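Local coordinates for protein putative TIM-barrel metal-dependent hydrolase (Mycobacterium avium subsp. paratuberculosis S397, PDB 4DZI) that probably catalyses metal-dependent hydrolysis as a TIM-barrel member of the amidohydrolase family, with a two-metal site that holds cadmium ions in the crystal, at residues C[346-354]-C[380-389]. Sequence-based numbering, arbitrary orientation.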
# COMPACT_ATOMS: atom_id res chain seq x y z
N ILE C 346 2.86 11.91 -16.80
CA ILE C 346 1.50 12.41 -16.84
C ILE C 346 1.30 13.61 -17.76
O ILE C 346 0.16 13.97 -18.05
CB ILE C 346 0.97 12.78 -15.44
CG1 ILE C 346 1.75 13.95 -14.85
CG2 ILE C 346 1.04 11.57 -14.51
CD1 ILE C 346 1.15 14.52 -13.56
N GLY C 347 2.41 14.20 -18.22
CA GLY C 347 2.35 15.39 -19.09
C GLY C 347 2.60 16.64 -18.25
O GLY C 347 2.07 16.77 -17.13
N VAL C 348 3.41 17.56 -18.77
CA VAL C 348 3.72 18.74 -18.02
C VAL C 348 2.44 19.54 -17.70
O VAL C 348 2.40 20.28 -16.69
CB VAL C 348 4.71 19.61 -18.79
CG1 VAL C 348 4.07 20.12 -20.07
CG2 VAL C 348 5.21 20.75 -17.92
N ASP C 349 1.40 19.38 -18.52
CA ASP C 349 0.18 20.16 -18.29
C ASP C 349 -0.61 19.73 -17.06
O ASP C 349 -1.54 20.42 -16.63
CB ASP C 349 -0.74 20.13 -19.52
CG ASP C 349 -1.18 18.72 -19.87
OD1 ASP C 349 -0.31 17.89 -20.26
OD2 ASP C 349 -2.39 18.44 -19.76
N LYS C 350 -0.25 18.59 -16.46
CA LYS C 350 -0.98 18.11 -15.30
C LYS C 350 -0.24 18.36 -13.98
O LYS C 350 -0.75 17.98 -12.91
CB LYS C 350 -1.27 16.60 -15.46
CG LYS C 350 -2.33 16.35 -16.55
CD LYS C 350 -3.60 17.15 -16.28
CE LYS C 350 -4.82 16.54 -16.94
NZ LYS C 350 -4.93 17.00 -18.34
N ILE C 351 0.93 19.00 -14.06
CA ILE C 351 1.73 19.25 -12.85
C ILE C 351 1.37 20.62 -12.28
O ILE C 351 1.41 21.62 -12.99
CB ILE C 351 3.23 19.17 -13.18
CG1 ILE C 351 3.58 17.75 -13.63
CG2 ILE C 351 4.07 19.56 -11.98
CD1 ILE C 351 5.05 17.62 -14.04
N LEU C 352 0.99 20.63 -11.00
CA LEU C 352 0.61 21.87 -10.34
C LEU C 352 1.56 22.31 -9.26
O LEU C 352 1.95 21.54 -8.37
CB LEU C 352 -0.78 21.72 -9.71
CG LEU C 352 -1.96 21.45 -10.65
CD1 LEU C 352 -3.24 21.12 -9.92
CD2 LEU C 352 -2.15 22.71 -11.50
N PHE C 353 1.89 23.60 -9.26
CA PHE C 353 2.54 24.19 -8.10
C PHE C 353 1.60 24.39 -6.91
O PHE C 353 0.52 24.97 -7.04
CB PHE C 353 3.16 25.53 -8.52
CG PHE C 353 3.24 26.54 -7.42
CD1 PHE C 353 4.08 26.37 -6.34
CD2 PHE C 353 2.45 27.69 -7.49
CE1 PHE C 353 4.15 27.34 -5.34
CE2 PHE C 353 2.50 28.65 -6.50
CZ PHE C 353 3.37 28.49 -5.44
N GLY C 354 2.01 23.85 -5.76
CA GLY C 354 1.30 24.11 -4.50
C GLY C 354 2.38 24.20 -3.41
O GLY C 354 3.31 23.39 -3.38
N ASP C 380 7.12 26.24 -19.93
CA ASP C 380 6.62 25.16 -19.08
C ASP C 380 6.54 25.57 -17.60
O ASP C 380 5.64 25.11 -16.88
CB ASP C 380 7.48 23.86 -19.23
CG ASP C 380 7.13 23.06 -20.47
OD1 ASP C 380 6.10 23.34 -21.13
OD2 ASP C 380 7.88 22.12 -20.79
N ILE C 381 7.48 26.39 -17.14
CA ILE C 381 7.42 26.91 -15.77
C ILE C 381 6.16 27.74 -15.60
O ILE C 381 5.48 27.64 -14.58
CB ILE C 381 8.68 27.70 -15.38
CG1 ILE C 381 9.86 26.72 -15.32
CG2 ILE C 381 8.50 28.41 -14.04
CD1 ILE C 381 11.21 27.37 -15.22
N ARG C 382 5.82 28.54 -16.61
CA ARG C 382 4.56 29.32 -16.56
C ARG C 382 3.33 28.42 -16.47
O ARG C 382 2.36 28.75 -15.78
CB ARG C 382 4.49 30.28 -17.76
CG ARG C 382 3.12 30.88 -18.12
CD ARG C 382 2.70 31.97 -17.15
NE ARG C 382 1.46 32.63 -17.57
CZ ARG C 382 1.39 33.86 -18.07
NH1 ARG C 382 2.50 34.59 -18.26
NH2 ARG C 382 0.20 34.38 -18.39
N LYS C 383 3.38 27.22 -17.07
CA LYS C 383 2.25 26.30 -16.94
C LYS C 383 2.18 25.79 -15.52
O LYS C 383 1.12 25.78 -14.90
CB LYS C 383 2.38 25.09 -17.88
CG LYS C 383 2.26 25.44 -19.35
CD LYS C 383 2.39 24.17 -20.18
CE LYS C 383 1.99 24.49 -21.62
NZ LYS C 383 1.86 23.29 -22.49
N ILE C 384 3.32 25.31 -15.02
CA ILE C 384 3.35 24.70 -13.68
C ILE C 384 3.01 25.70 -12.58
O ILE C 384 2.26 25.39 -11.63
CB ILE C 384 4.73 24.07 -13.44
CG1 ILE C 384 4.87 22.85 -14.38
CG2 ILE C 384 4.87 23.61 -12.00
CD1 ILE C 384 6.28 22.29 -14.39
N MET C 385 3.52 26.92 -12.71
CA MET C 385 3.29 27.94 -11.68
C MET C 385 1.97 28.70 -11.75
O MET C 385 1.58 29.36 -10.79
CB MET C 385 4.44 28.96 -11.70
CG MET C 385 5.82 28.37 -11.42
SD MET C 385 5.96 27.54 -9.80
CE MET C 385 5.73 28.87 -8.64
N ARG C 386 1.29 28.62 -12.88
CA ARG C 386 0.10 29.42 -13.06
C ARG C 386 -0.96 28.82 -13.98
O ARG C 386 -2.11 28.64 -13.59
CB ARG C 386 0.54 30.78 -13.61
CG ARG C 386 -0.61 31.70 -13.87
CD ARG C 386 -0.12 33.03 -14.39
NE ARG C 386 -1.33 33.78 -14.68
CZ ARG C 386 -2.02 34.51 -13.81
NH1 ARG C 386 -1.62 34.69 -12.55
NH2 ARG C 386 -3.16 35.07 -14.20
N ASP C 387 -0.60 28.51 -15.23
CA ASP C 387 -1.68 28.23 -16.16
C ASP C 387 -2.32 26.85 -16.06
O ASP C 387 -3.49 26.67 -16.41
CB ASP C 387 -1.23 28.53 -17.57
CG ASP C 387 -1.05 30.02 -17.79
OD1 ASP C 387 -1.91 30.79 -17.31
OD2 ASP C 387 -0.08 30.42 -18.41
N ASN C 388 -1.57 25.85 -15.58
CA ASN C 388 -2.22 24.56 -15.43
C ASN C 388 -3.35 24.62 -14.40
O ASN C 388 -4.35 23.95 -14.55
CB ASN C 388 -1.22 23.51 -14.96
CG ASN C 388 -0.21 23.16 -16.04
OD1 ASN C 388 -0.41 23.44 -17.22
ND2 ASN C 388 0.89 22.54 -15.63
N ALA C 389 -3.16 25.40 -13.34
CA ALA C 389 -4.20 25.56 -12.31
C ALA C 389 -5.43 26.23 -12.93
O ALA C 389 -6.55 25.88 -12.61
CB ALA C 389 -3.68 26.38 -11.15
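Asn-388 is the knob set against the backbone carbonyls of Val-348, Asp-349 and Ile-351, where the 3-10 turn runs out, an instructive case of a helix reading the backbone of a neighbouring loop. With its CG beside the backbone N (chi1 -70°), the amide reaches these carbonyls. Asn-388 ND2 gives a nearly straight bond of 2.8 Å to Ile-351 O, which lies in the amide plane and does most to set the amide's rotation; a weak, bent one to Val-348 O adds to it. Val-348 CG2 fits the notch between side chains one turn apart, 3.9 Å from Asp-380 CG and 4.0 Å from Ile-384 CD1, while Ile-351 lies alongside Ile-384. Leu-352 starts away from the helix, but its CD2 branch comes up against Ala-389 N at 3.4 Å. On the other flank, Met-385 doubles back through chi2 and chi3, setting its CE methyl squarely over the centre of the Phe-353 ring, 3.6 Å from the centroid. The wide pi-type turn at 383-387 directs Asn-388 N to Lys-383 O, and Ile-384 O instead receives Phe-353 N at 3.0 Å. Phe-353 also bonds through its backbone to Val-12, and Leu-352 to Ile-331, consistent with the closing beta-alpha unit of an amidohydrolase barrel.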